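Local coordinates for acyl-[acyl-carrier-protein]--UDP-N-acetylglucosamine O-acyltransferase (PDB 4E6U) that probably transfers a 3-hydroxyacyl chain from acyl carrier protein to UDP-N-acetylglucosamine, the first step of lipid A synthesis in the lipopolysaccharide pathway, at residues A[18-23]-A[32-37]; A[36-41]-A[50-55]; A[185-190]-A[250-255]. All coordinates share one frame; numbering follows the deposited sequence. Where two conformers were deposited one is given.

Interaction 1: A[18-23]-A[32-37]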
ATOM      1  N   PRO A  18     -31.505   7.538  -9.845  1.00 13.17           N
ATOM      2  CA  PRO A  18     -32.531   7.371 -10.890  1.00 14.02           C
ATOM      3  C   PRO A  18     -31.986   7.435 -12.311  1.00 14.52           C
ATOM      4  O   PRO A  18     -32.591   6.844 -13.203  1.00 15.65           O
ATOM      5  CB  PRO A  18     -33.494   8.534 -10.617  1.00 14.72           C
ATOM      6  CG  PRO A  18     -33.370   8.767  -9.110  1.00 15.23           C
ATOM      7  CD  PRO A  18     -31.880   8.575  -8.860  1.00 13.94           C
ATOM      8  N   SER A  19     -30.847   8.096 -12.532  1.00 14.30           N
ATOM      9  CA  SER A  19     -30.266   8.156 -13.885  1.00 15.13           C
ATOM     10  C   SER A  19     -29.385   6.969 -14.233  1.00 15.30           C
ATOM     11  O   SER A  19     -28.895   6.875 -15.361  1.00 17.03           O
ATOM     12  CB  SER A  19     -29.467   9.435 -14.083  1.00 15.10           C
ATOM     13  OG  SER A  19     -28.277   9.384 -13.294  1.00 16.43           O
ATOM     14  N   ALA A  20     -29.166   6.058 -13.288  1.00 14.49           N
ATOM     15  CA  ALA A  20     -28.418   4.850 -13.591  1.00 14.24           C
ATOM     16  C   ALA A  20     -29.228   3.909 -14.480  1.00 14.80           C
ATOM     17  O   ALA A  20     -30.472   3.947 -14.486  1.00 15.10           O
ATOM     18  CB  ALA A  20     -27.987   4.150 -12.282  1.00 14.90           C
ATOM     19  N   VAL A  21     -28.528   3.068 -15.224  1.00 14.92           N
ATOM     20  CA  VAL A  21     -29.147   2.078 -16.092  1.00 16.53           C
ATOM     21  C   VAL A  21     -28.485   0.739 -15.825  1.00 16.79           C
ATOM     22  O   VAL A  21     -27.259   0.614 -15.923  1.00 16.66           O
ATOM     23  CB  VAL A  21     -29.009   2.450 -17.582  1.00 17.45           C
ATOM     24  CG1 VAL A  21     -29.551   1.325 -18.465  1.00 20.71           C
ATOM     25  CG2 VAL A  21     -29.715   3.772 -17.901  1.00 18.07           C
ATOM     26  N   ILE A  22     -29.297  -0.239 -15.465  1.00 16.19           N
ATOM     27  CA  ILE A  22     -28.826  -1.526 -15.002  1.00 16.21           C
ATOM     28  C   ILE A  22     -29.321  -2.592 -15.963  1.00 16.63           C
ATOM     29  O   ILE A  22     -30.527  -2.711 -16.188  1.00 17.42           O
ATOM     30  CB  ILE A  22     -29.365  -1.839 -13.582  1.00 17.00           C
ATOM     31  CG1 ILE A  22     -29.139  -0.671 -12.596  1.00 18.77           C
ATOM     32  CG2 ILE A  22     -28.770  -3.141 -13.045  1.00 17.17           C
ATOM     33  CD1 ILE A  22     -27.683  -0.334 -12.354  1.00 19.42           C
ATOM     34  N   ALA A  23     -28.399  -3.356 -16.529  1.00 16.53           N
ATOM     35  CA  ALA A  23     -28.758  -4.403 -17.485  1.00 17.28           C
ATOM     36  C   ALA A  23     -29.279  -5.640 -16.781  1.00 18.27           C
ATOM     37  O   ALA A  23     -29.354  -5.712 -15.538  1.00 17.54           O
ATOM     38  CB  ALA A  23     -27.557  -4.753 -18.355  1.00 18.39           C
ATOM     39  N   CYS A  32     -24.326  -0.950  -1.303  1.00 10.03           N
ATOM     40  CA  CYS A  32     -23.675  -0.332  -2.466  1.00 10.65           C
ATOM     41  C   CYS A  32     -24.295   1.004  -2.807  1.00 10.79           C
ATOM     42  O   CYS A  32     -25.493   1.227  -2.587  1.00 11.15           O
ATOM     43  CB  CYS A  32     -23.795  -1.229  -3.705  1.00 11.18           C
ATOM     44  SG  CYS A  32     -22.764  -2.716  -3.639  1.00 11.12           S
ATOM     45  N   ILE A  33     -23.480   1.868  -3.390  1.00 10.25           N
ATOM     46  CA  ILE A  33     -23.935   3.154  -3.875  1.00 11.04           C
ATOM     47  C   ILE A  33     -23.645   3.219  -5.349  1.00 11.74           C
ATOM     48  O   ILE A  33     -22.495   3.029  -5.765  1.00 11.89           O
ATOM     49  CB  ILE A  33     -23.180   4.315  -3.164  1.00 11.70           C
ATOM     50  CG1 ILE A  33     -23.292   4.228  -1.629  1.00 13.37           C
ATOM     51  CG2 ILE A  33     -23.591   5.680  -3.740  1.00 15.48           C
ATOM     52  CD1 ILE A  33     -24.727   4.234  -1.120  1.00 15.92           C
ATOM     53  N   ILE A  34     -24.678   3.449  -6.141  1.00 11.64           N
ATOM     54  CA  ILE A  34     -24.528   3.628  -7.577  1.00 11.63           C
ATOM     55  C   ILE A  34     -24.909   5.058  -7.918  1.00 12.73           C
ATOM     56  O   ILE A  34     -26.071   5.461  -7.749  1.00 12.92           O
ATOM     57  CB  ILE A  34     -25.433   2.647  -8.374  1.00 12.31           C
ATOM     58  CG1 ILE A  34     -25.250   1.192  -7.925  1.00 13.52           C
ATOM     59  CG2 ILE A  34     -25.208   2.826  -9.889  1.00 14.43           C
ATOM     60  CD1 ILE A  34     -23.821   0.665  -8.061  1.00 16.76           C
ATOM     61  N   GLY A  35     -23.940   5.847  -8.363  1.00 12.48           N
ATOM     62  CA  GLY A  35     -24.175   7.244  -8.600  1.00 13.07           C
ATOM     63  C   GLY A  35     -24.811   7.548  -9.952  1.00 11.94           C
ATOM     64  O   GLY A  35     -25.180   6.654 -10.724  1.00 12.11           O
ATOM     65  N   PRO A  36     -24.922   8.840 -10.245  1.00 12.78           N
ATOM     66  CA  PRO A  36     -25.575   9.260 -11.482  1.00 13.27           C
ATOM     67  C   PRO A  36     -24.783   8.893 -12.726  1.00 13.41           C
ATOM     68  O   PRO A  36     -23.545   8.809 -12.704  1.00 13.49           O
ATOM     69  CB  PRO A  36     -25.662  10.776 -11.325  1.00 13.51           C
ATOM     70  CG  PRO A  36     -24.508  11.131 -10.472  1.00 14.83           C
ATOM     71  CD  PRO A  36     -24.441   9.995  -9.473  1.00 12.91           C
ATOM     72  N   GLN A  37     -25.505   8.682 -13.827  1.00 14.20           N
ATOM     73  CA  GLN A  37     -24.869   8.416 -15.126  1.00 14.97           C
ATOM     74  C   GLN A  37     -23.966   7.184 -15.096  1.00 14.83           C
ATOM     75  O   GLN A  37     -22.923   7.135 -15.768  1.00 16.28           O
ATOM     76  CB  GLN A  37     -24.097   9.649 -15.628  1.00 15.80           C
ATOM     77  CG  GLN A  37     -24.959  10.905 -15.743  1.00 19.65           C
ATOM     78  CD  GLN A  37     -26.110  10.720 -16.701  1.00 23.83           C
ATOM     79  OE1 GLN A  37     -25.946  10.157 -17.785  1.00 28.30           O
ATOM     80  NE2 GLN A  37     -27.289  11.203 -16.309  1.00 26.65           N
TER
HETATM   81  O   HOH W   1     -27.754  12.721 -13.764  1.00 33.96           O

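Interaction 2: A[36-41]-A[50-55]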
ATOM      1  N   PRO A  36     -24.922   8.840 -10.245  1.00 12.78           N
ATOM      2  CA  PRO A  36     -25.575   9.260 -11.482  1.00 13.27           C
ATOM      3  C   PRO A  36     -24.783   8.893 -12.726  1.00 13.41           C
ATOM      4  O   PRO A  36     -23.545   8.809 -12.704  1.00 13.49           O
ATOM      5  CB  PRO A  36     -25.662  10.776 -11.325  1.00 13.51           C
ATOM      6  CG  PRO A  36     -24.508  11.131 -10.472  1.00 14.83           C
ATOM      7  CD  PRO A  36     -24.441   9.995  -9.473  1.00 12.91           C
ATOM      8  N   GLN A  37     -25.505   8.682 -13.827  1.00 14.20           N
ATOM      9  CA  GLN A  37     -24.869   8.416 -15.126  1.00 14.97           C
ATOM     10  C   GLN A  37     -23.966   7.184 -15.096  1.00 14.83           C
ATOM     11  O   GLN A  37     -22.923   7.135 -15.768  1.00 16.28           O
ATOM     12  CB  GLN A  37     -24.097   9.649 -15.628  1.00 15.80           C
ATOM     13  CG  GLN A  37     -24.959  10.905 -15.743  1.00 19.65           C
ATOM     14  CD  GLN A  37     -26.110  10.720 -16.701  1.00 23.83           C
ATOM     15  OE1 GLN A  37     -25.946  10.157 -17.785  1.00 28.30           O
ATOM     16  NE2 GLN A  37     -27.289  11.203 -16.309  1.00 26.65           N
ATOM     17  N   VAL A  38     -24.357   6.194 -14.305  1.00 13.25           N
ATOM     18  CA  VAL A  38     -23.704   4.899 -14.308  1.00 13.57           C
ATOM     19  C   VAL A  38     -24.500   3.892 -15.120  1.00 13.63           C
ATOM     20  O   VAL A  38     -25.736   3.833 -15.013  1.00 14.44           O
ATOM     21  CB  VAL A  38     -23.482   4.383 -12.863  1.00 12.81           C
ATOM     22  CG1 VAL A  38     -22.923   2.962 -12.843  1.00 14.40           C
ATOM     23  CG2 VAL A  38     -22.555   5.348 -12.119  1.00 12.55           C
ATOM     24  N   THR A  39     -23.807   3.108 -15.930  1.00 13.15           N
ATOM     25  CA  THR A  39     -24.421   2.004 -16.655  1.00 14.14           C
ATOM     26  C   THR A  39     -23.696   0.745 -16.275  1.00 14.30           C
ATOM     27  O   THR A  39     -22.461   0.735 -16.267  1.00 14.51           O
ATOM     28  CB  THR A  39     -24.423   2.244 -18.182  1.00 14.92           C
ATOM     29  OG1 THR A  39     -23.097   2.217 -18.700  0.60 17.15           O
ATOM     30  CG2 THR A  39     -25.053   3.563 -18.509  0.60 16.15           C
ATOM     31  N   ILE A  40     -24.439  -0.311 -15.947  1.00 14.34           N
ATOM     32  CA  ILE A  40     -23.848  -1.589 -15.550  1.00 14.83           C
ATOM     33  C   ILE A  40     -24.346  -2.681 -16.479  1.00 15.78           C
ATOM     34  O   ILE A  40     -25.550  -2.950 -16.552  1.00 15.51           O
ATOM     35  CB  ILE A  40     -24.144  -1.953 -14.091  1.00 14.88           C
ATOM     36  CG1 ILE A  40     -23.722  -0.795 -13.177  1.00 15.81           C
ATOM     37  CG2 ILE A  40     -23.418  -3.249 -13.718  1.00 15.80           C
ATOM     38  CD1 ILE A  40     -23.930  -1.087 -11.712  1.00 16.81           C
ATOM     39  N   GLY A  41     -23.399  -3.297 -17.173  1.00 14.31           N
ATOM     40  CA  GLY A  41     -23.690  -4.301 -18.182  1.00 14.56           C
ATOM     41  C   GLY A  41     -24.037  -5.672 -17.648  1.00 14.50           C
ATOM     42  O   GLY A  41     -23.783  -6.027 -16.489  1.00 14.53           O
ATOM     43  N   VAL A  50     -19.778  -1.588  -2.356  1.00  9.78           N
ATOM     44  CA  VAL A  50     -19.120  -1.003  -3.523  1.00  9.99           C
ATOM     45  C   VAL A  50     -19.684   0.376  -3.766  1.00 10.10           C
ATOM     46  O   VAL A  50     -20.909   0.551  -3.754  1.00 10.43           O
ATOM     47  CB  VAL A  50     -19.302  -1.884  -4.787  1.00 10.29           C
ATOM     48  CG1 VAL A  50     -18.672  -1.207  -6.015  1.00 10.96           C
ATOM     49  CG2 VAL A  50     -18.690  -3.279  -4.553  1.00 10.89           C
ATOM     50  N   VAL A  51     -18.809   1.338  -4.025  1.00  9.86           N
ATOM     51  CA  VAL A  51     -19.242   2.676  -4.447  1.00 10.18           C
ATOM     52  C   VAL A  51     -18.858   2.883  -5.907  1.00  9.55           C
ATOM     53  O   VAL A  51     -17.680   2.768  -6.263  1.00 10.83           O
ATOM     54  CB  VAL A  51     -18.629   3.796  -3.569  1.00  9.54           C
ATOM     55  CG1 VAL A  51     -18.939   5.191  -4.175  1.00 11.19           C
ATOM     56  CG2 VAL A  51     -19.118   3.678  -2.119  1.00 12.04           C
ATOM     57  N   VAL A  52     -19.847   3.128  -6.762  1.00 10.63           N
ATOM     58  CA  VAL A  52     -19.596   3.610  -8.111  1.00 11.08           C
ATOM     59  C   VAL A  52     -19.990   5.081  -8.104  1.00 11.29           C
ATOM     60  O   VAL A  52     -21.170   5.425  -8.049  1.00 12.52           O
ATOM     61  CB  VAL A  52     -20.357   2.817  -9.186  1.00 10.79           C
ATOM     62  CG1 VAL A  52     -19.885   3.262 -10.550  1.00 12.60           C
ATOM     63  CG2 VAL A  52     -20.186   1.314  -9.011  1.00 12.37           C
ATOM     64  N   GLY A  53     -18.986   5.957  -8.132  1.00 10.99           N
ATOM     65  CA  GLY A  53     -19.229   7.382  -7.857  1.00 11.77           C
ATOM     66  C   GLY A  53     -20.195   8.035  -8.838  1.00 12.26           C
ATOM     67  O   GLY A  53     -21.136   8.724  -8.436  1.00 13.02           O
ATOM     68  N   GLY A  54     -19.946   7.822 -10.126  1.00 12.55           N
ATOM     69  CA  GLY A  54     -20.788   8.424 -11.148  1.00 12.88           C
ATOM     70  C   GLY A  54     -20.083   8.337 -12.467  1.00 12.12           C
ATOM     71  O   GLY A  54     -18.900   7.987 -12.528  1.00 12.27           O
ATOM     72  N   PHE A  55     -20.815   8.622 -13.548  1.00 12.68           N
ATOM     73  CA  PHE A  55     -20.181   8.823 -14.861  1.00 12.71           C
ATOM     74  C   PHE A  55     -19.247   7.673 -15.231  1.00 12.83           C
ATOM     75  O   PHE A  55     -18.096   7.876 -15.623  1.00 12.52           O
ATOM     76  CB  PHE A  55     -19.483  10.197 -14.905  1.00 13.69           C
ATOM     77  CG  PHE A  55     -20.413  11.322 -14.637  1.00 14.35           C
ATOM     78  CD1 PHE A  55     -21.066  11.948 -15.699  1.00 17.80           C
ATOM     79  CD2 PHE A  55     -20.701  11.720 -13.337  1.00 16.95           C
ATOM     80  CE1 PHE A  55     -21.974  12.976 -15.461  1.00 19.18           C
ATOM     81  CE2 PHE A  55     -21.603  12.756 -13.095  1.00 18.93           C
ATOM     82  CZ  PHE A  55     -22.239  13.374 -14.159  1.00 18.97           C
TER

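Interaction 3: A[185-190]-A[250-255]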
ATOM      1  N   ALA A 185       7.450  -3.339 -25.056  1.00 16.01           N
ATOM      2  CA  ALA A 185       6.828  -4.641 -25.258  1.00 15.86           C
ATOM      3  C   ALA A 185       7.803  -5.756 -24.951  1.00 16.36           C
ATOM      4  O   ALA A 185       8.989  -5.662 -25.306  1.00 16.97           O
ATOM      5  CB  ALA A 185       6.312  -4.773 -26.705  1.00 16.47           C
ATOM      6  N   TYR A 186       7.326  -6.806 -24.277  1.00 15.83           N
ATOM      7  CA  TYR A 186       8.117  -8.001 -23.930  1.00 16.46           C
ATOM      8  C   TYR A 186       9.194  -7.816 -22.862  1.00 16.11           C
ATOM      9  O   TYR A 186       9.847  -8.784 -22.499  1.00 18.07           O
ATOM     10  CB  TYR A 186       8.825  -8.621 -25.153  1.00 16.66           C
ATOM     11  CG  TYR A 186       8.025  -8.681 -26.412  1.00 16.86           C
ATOM     12  CD1 TYR A 186       6.904  -9.498 -26.514  1.00 16.95           C
ATOM     13  CD2 TYR A 186       8.412  -7.931 -27.529  1.00 18.02           C
ATOM     14  CE1 TYR A 186       6.165  -9.561 -27.691  1.00 20.25           C
ATOM     15  CE2 TYR A 186       7.691  -7.986 -28.706  1.00 19.11           C
ATOM     16  CZ  TYR A 186       6.571  -8.800 -28.788  1.00 19.50           C
ATOM     17  OH  TYR A 186       5.870  -8.849 -29.968  1.00 21.23           O
ATOM     18  N   VAL A 187       9.392  -6.602 -22.355  1.00 16.09           N
ATOM     19  CA  VAL A 187      10.537  -6.343 -21.482  1.00 16.11           C
ATOM     20  C   VAL A 187      10.255  -6.685 -20.016  1.00 17.04           C
ATOM     21  O   VAL A 187       9.144  -6.450 -19.520  1.00 17.33           O
ATOM     22  CB  VAL A 187      11.056  -4.885 -21.650  1.00 15.83           C
ATOM     23  CG1 VAL A 187      12.076  -4.525 -20.595  1.00 17.04           C
ATOM     24  CG2 VAL A 187      11.675  -4.701 -23.066  1.00 16.82           C
ATOM     25  N   MET A 188      11.243  -7.274 -19.350  1.00 17.02           N
ATOM     26  CA  MET A 188      11.212  -7.482 -17.906  1.00 17.30           C
ATOM     27  C   MET A 188      11.936  -6.323 -17.267  1.00 18.08           C
ATOM     28  O   MET A 188      13.104  -6.082 -17.586  1.00 18.73           O
ATOM     29  CB  MET A 188      11.919  -8.781 -17.539  1.00 18.94           C
ATOM     30  CG  MET A 188      11.571  -9.921 -18.434  1.00 22.44           C
ATOM     31  SD  MET A 188      11.550 -11.565 -17.686  0.60 26.56           S
ATOM     32  CE  MET A 188      10.513 -11.315 -16.239  0.60 26.22           C
ATOM     33  N   ALA A 189      11.255  -5.576 -16.400  1.00 16.98           N
ATOM     34  CA  ALA A 189      11.854  -4.448 -15.707  1.00 17.68           C
ATOM     35  C   ALA A 189      11.566  -4.586 -14.230  1.00 17.86           C
ATOM     36  O   ALA A 189      10.471  -5.006 -13.846  1.00 17.64           O
ATOM     37  CB  ALA A 189      11.311  -3.133 -16.226  1.00 18.11           C
ATOM     38  N   SER A 190      12.548  -4.271 -13.402  1.00 17.65           N
ATOM     39  CA  SER A 190      12.339  -4.300 -11.965  1.00 19.19           C
ATOM     40  C   SER A 190      13.307  -3.391 -11.244  1.00 19.50           C
ATOM     41  O   SER A 190      14.356  -3.020 -11.785  1.00 19.63           O
ATOM     42  CB  SER A 190      12.460  -5.732 -11.431  1.00 20.30           C
ATOM     43  OG  SER A 190      13.768  -6.226 -11.630  1.00 24.18           O
ATOM     44  N   GLN A 250       7.729  -5.637 -34.301  1.00 18.31           N
ATOM     45  CA  GLN A 250       7.027  -4.374 -34.492  1.00 18.75           C
ATOM     46  C   GLN A 250       6.517  -3.743 -33.177  1.00 17.86           C
ATOM     47  O   GLN A 250       6.489  -2.524 -33.039  1.00 18.85           O
ATOM     48  CB  GLN A 250       5.879  -4.511 -35.506  1.00 19.23           C
ATOM     49  CG  GLN A 250       5.198  -3.180 -35.851  1.00 19.94           C
ATOM     50  CD  GLN A 250       6.131  -2.161 -36.506  1.00 21.78           C
ATOM     51  OE1 GLN A 250       6.841  -2.488 -37.452  1.00 25.18           O
ATOM     52  NE2 GLN A 250       6.111  -0.930 -36.024  1.00 21.78           N
ATOM     53  N   LEU A 251       6.128  -4.583 -32.220  1.00 19.91           N
ATOM     54  CA  LEU A 251       5.709  -4.066 -30.911  1.00 20.26           C
ATOM     55  C   LEU A 251       6.819  -3.318 -30.178  1.00 19.16           C
ATOM     56  O   LEU A 251       6.551  -2.318 -29.512  1.00 18.67           O
ATOM     57  CB  LEU A 251       5.149  -5.176 -30.017  1.00 20.71           C
ATOM     58  CG  LEU A 251       3.849  -5.874 -30.415  1.00 21.99           C
ATOM     59  CD1 LEU A 251       3.329  -6.647 -29.196  1.00 21.93           C
ATOM     60  CD2 LEU A 251       2.780  -4.899 -30.920  1.00 24.60           C
ATOM     61  N   LEU A 252       8.062  -3.794 -30.305  1.00 18.70           N
ATOM     62  CA  LEU A 252       9.209  -3.085 -29.744  1.00 19.02           C
ATOM     63  C   LEU A 252       9.455  -1.764 -30.435  1.00 18.29           C
ATOM     64  O   LEU A 252       9.733  -0.765 -29.783  1.00 18.17           O
ATOM     65  CB  LEU A 252      10.491  -3.925 -29.807  1.00 20.12           C
ATOM     66  CG  LEU A 252      10.687  -5.009 -28.755  1.00 20.70           C
ATOM     67  CD1 LEU A 252      11.859  -5.902 -29.152  1.00 20.30           C
ATOM     68  CD2 LEU A 252      10.953  -4.374 -27.401  1.00 21.31           C
ATOM     69  N   ILE A 253       9.369  -1.771 -31.765  1.00 17.99           N
ATOM     70  CA  ILE A 253       9.497  -0.543 -32.529  1.00 18.17           C
ATOM     71  C   ILE A 253       8.442   0.484 -32.097  1.00 17.10           C
ATOM     72  O   ILE A 253       8.767   1.632 -31.825  1.00 17.66           O
ATOM     73  CB  ILE A 253       9.431  -0.818 -34.050  1.00 18.14           C
ATOM     74  CG1 ILE A 253      10.685  -1.599 -34.483  1.00 19.38           C
ATOM     75  CG2 ILE A 253       9.332   0.491 -34.820  1.00 19.64           C
ATOM     76  CD1 ILE A 253      10.581  -2.237 -35.871  1.00 20.70           C
ATOM     77  N   ASP A 254       7.194   0.030 -31.971  1.00 17.71           N
ATOM     78  CA  ASP A 254       6.099   0.890 -31.529  1.00 18.74           C
ATOM     79  C   ASP A 254       6.401   1.502 -30.163  1.00 17.49           C
ATOM     80  O   ASP A 254       6.208   2.687 -29.958  1.00 17.76           O
ATOM     81  CB  ASP A 254       4.782   0.113 -31.429  1.00 19.31           C
ATOM     82  CG  ASP A 254       4.222  -0.324 -32.776  1.00 22.45           C
ATOM     83  OD1 ASP A 254       4.596   0.240 -33.841  1.00 24.50           O
ATOM     84  OD2 ASP A 254       3.374  -1.245 -32.752  1.00 25.30           O
ATOM     85  N   SER A 255       6.876   0.685 -29.215  1.00 16.91           N
ATOM     86  CA  SER A 255       7.248   1.211 -27.895  1.00 17.23           C
ATOM     87  C   SER A 255       8.216   2.385 -27.991  1.00 17.16           C
ATOM     88  O   SER A 255       8.056   3.404 -27.323  1.00 18.56           O
ATOM     89  CB  SER A 255       7.899   0.118 -27.041  1.00 17.61           C
ATOM     90  OG  SER A 255       7.004  -0.943 -26.780  1.00 18.01           O
TER

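Interaction 1: A[18-23]-A[32-37]
Ile-34 is the first residue of 32-37 to meet 18-23: its CG2 methyl packs against Ala-20 CB at 3.9 Å. With chi1 at -52° CG2 stands opposite the backbone N, while the CG1 branch runs off beside that N. The carbonyl O of Gly-35 also faces the Ala-20 methyl, at 4.1 Å from Gly-35 O to Ala-20 CB; it is buried here without a polar partner. Pro-36 follows, with its CA 3.3 Å and its CB 3.6 Å from Ser-19 OG. At Gln-37 the contact turns polar. Its backbone N-H donates to Ser-19 OG, Gln-37 N to Ser-19 OG being 2.9 Å with 158° at the hydrogen. The Gln-37 chain, bent at chi2, brings NE2 back to within 3.6 Å of Ser-19 CB, and one water accepts from NE2 while giving a weak bond to Ser-19 OG. The same hydroxyl is also hydrogen-bonded to Asp-17 OD2. These contacts span a corner of the left-handed parallel beta-helix built by hexapeptide repeats. Strand 21-22 pairs with strand 38-40 of the next coil, Ile-34 reaches inward to Ile-16 and Ile-40, and strand 33-34 lies in its sheet between strands 15-16 and 51-52.

Interaction 2: A[36-41]-A[50-55]
Gln-37 lays its aliphatic part over one face of the Phe-55 ring, in a CH-pi contact with CB 4.1 Å from the ring centroid and 21° off the normal. A chi1 of -57°, with CG anti to the carbonyl carbon, leaves CG over the CE1 side, 3.6 Å from Phe-55 CE1; the amide plane beyond is tilted 40° against the ring. Pro-36 O lies over the same face, and Pro-36 CG makes a looser contact at 4.2 Å with Phe-55 CE2. This stacking of one corner on the next belongs to the left-handed parallel beta-helix, where equivalent residues of successive coils lie above one another: Pro-36 over Gly-54, Gln-37 over Phe-55. The backbone joins the two coils through Phe-55 N, which donates to Pro-36 O at 2.9 Å in a nearly straight bond. Beside it, the alpha carbon of Phe-55 comes 3.3 Å from Gln-37 O in a CA-H...O contact. Inside the turn, Val-38 CG2 touches both Gly-54 CA and Val-52 CG1, 3.7 Å from each, and Val-52 itself rests on Ile-34. Trp-85 meets the Phe-55 ring edge-to-face, and Arg-102 also touches Phe-55.

Interaction 3: A[185-190]-A[250-255]
Ala-185 pushes its methyl against the 250-255 helix, where CB comes 3.5 Å from Leu-251 CB and 3.7 Å from Leu-251 O. The small methyl thus sits directly on the helix backbone, in the hollow between Leu-251 and Ser-255. Ser-255, one turn further on, borders that hollow with its hydroxyl: Ala-185 N donates to Ser-255 OG at 3.0 Å, with 161° at the hydrogen, and Asp-168 forms a second hydrogen bond to the same oxygen. Tyr-186 brings its ring against Leu-251 and Leu-252. Leu-251 crosses the phenol end at about a right angle, its CD1 3.4 Å from Tyr-186 OH, while Leu-252 CG lies at the ring's edge, in its plane, 3.9 Å from Tyr-186 CD2. The contact joins the end of the left-handed beta-helix to the C-terminal helical domain of the acyltransferase; strand 187-191 is still part of a beta-helix sheet, and Tyr-186 and Leu-252 also touch helix 211-225. Leu-252 CD2 presses on the Ala-185 carbonyl, a tight 3.1 Å from Ala-185 O. The same CD2 methyl grazes Val-187 CG2 at 4.4 Å. The Tyr-186 hydroxyl bonds to the backbone O of Glu-248, just ahead of the helix, and on the helix's other flank Gln-250 NE2 donates to Asp-254 OD1 from above the carboxylate plane.

Overall arrangement
From the N terminus, interaction 1 closes a short loop of one beta-helix coil, bringing 32-37 back onto 18-23. Interaction 2 starts on the stretch where interaction 1 ends, sharing Pro-36 and Gln-37, and closes the following coil in the same way; the two are consecutive rather than one within the other. Their centres are about 5 Å apart, and probable backbone hydrogen bonds, Gly-35 N to Val-52 O and Val-52 N to Ile-33 O, join them. Interaction 3 comes later in the chain, its centre about 35 Å from that of interaction 2 and on the opposite side of the chain's centre. It closes a much longer loop that is just over half helical, tying the C-terminal helices to the far end of the beta-helix.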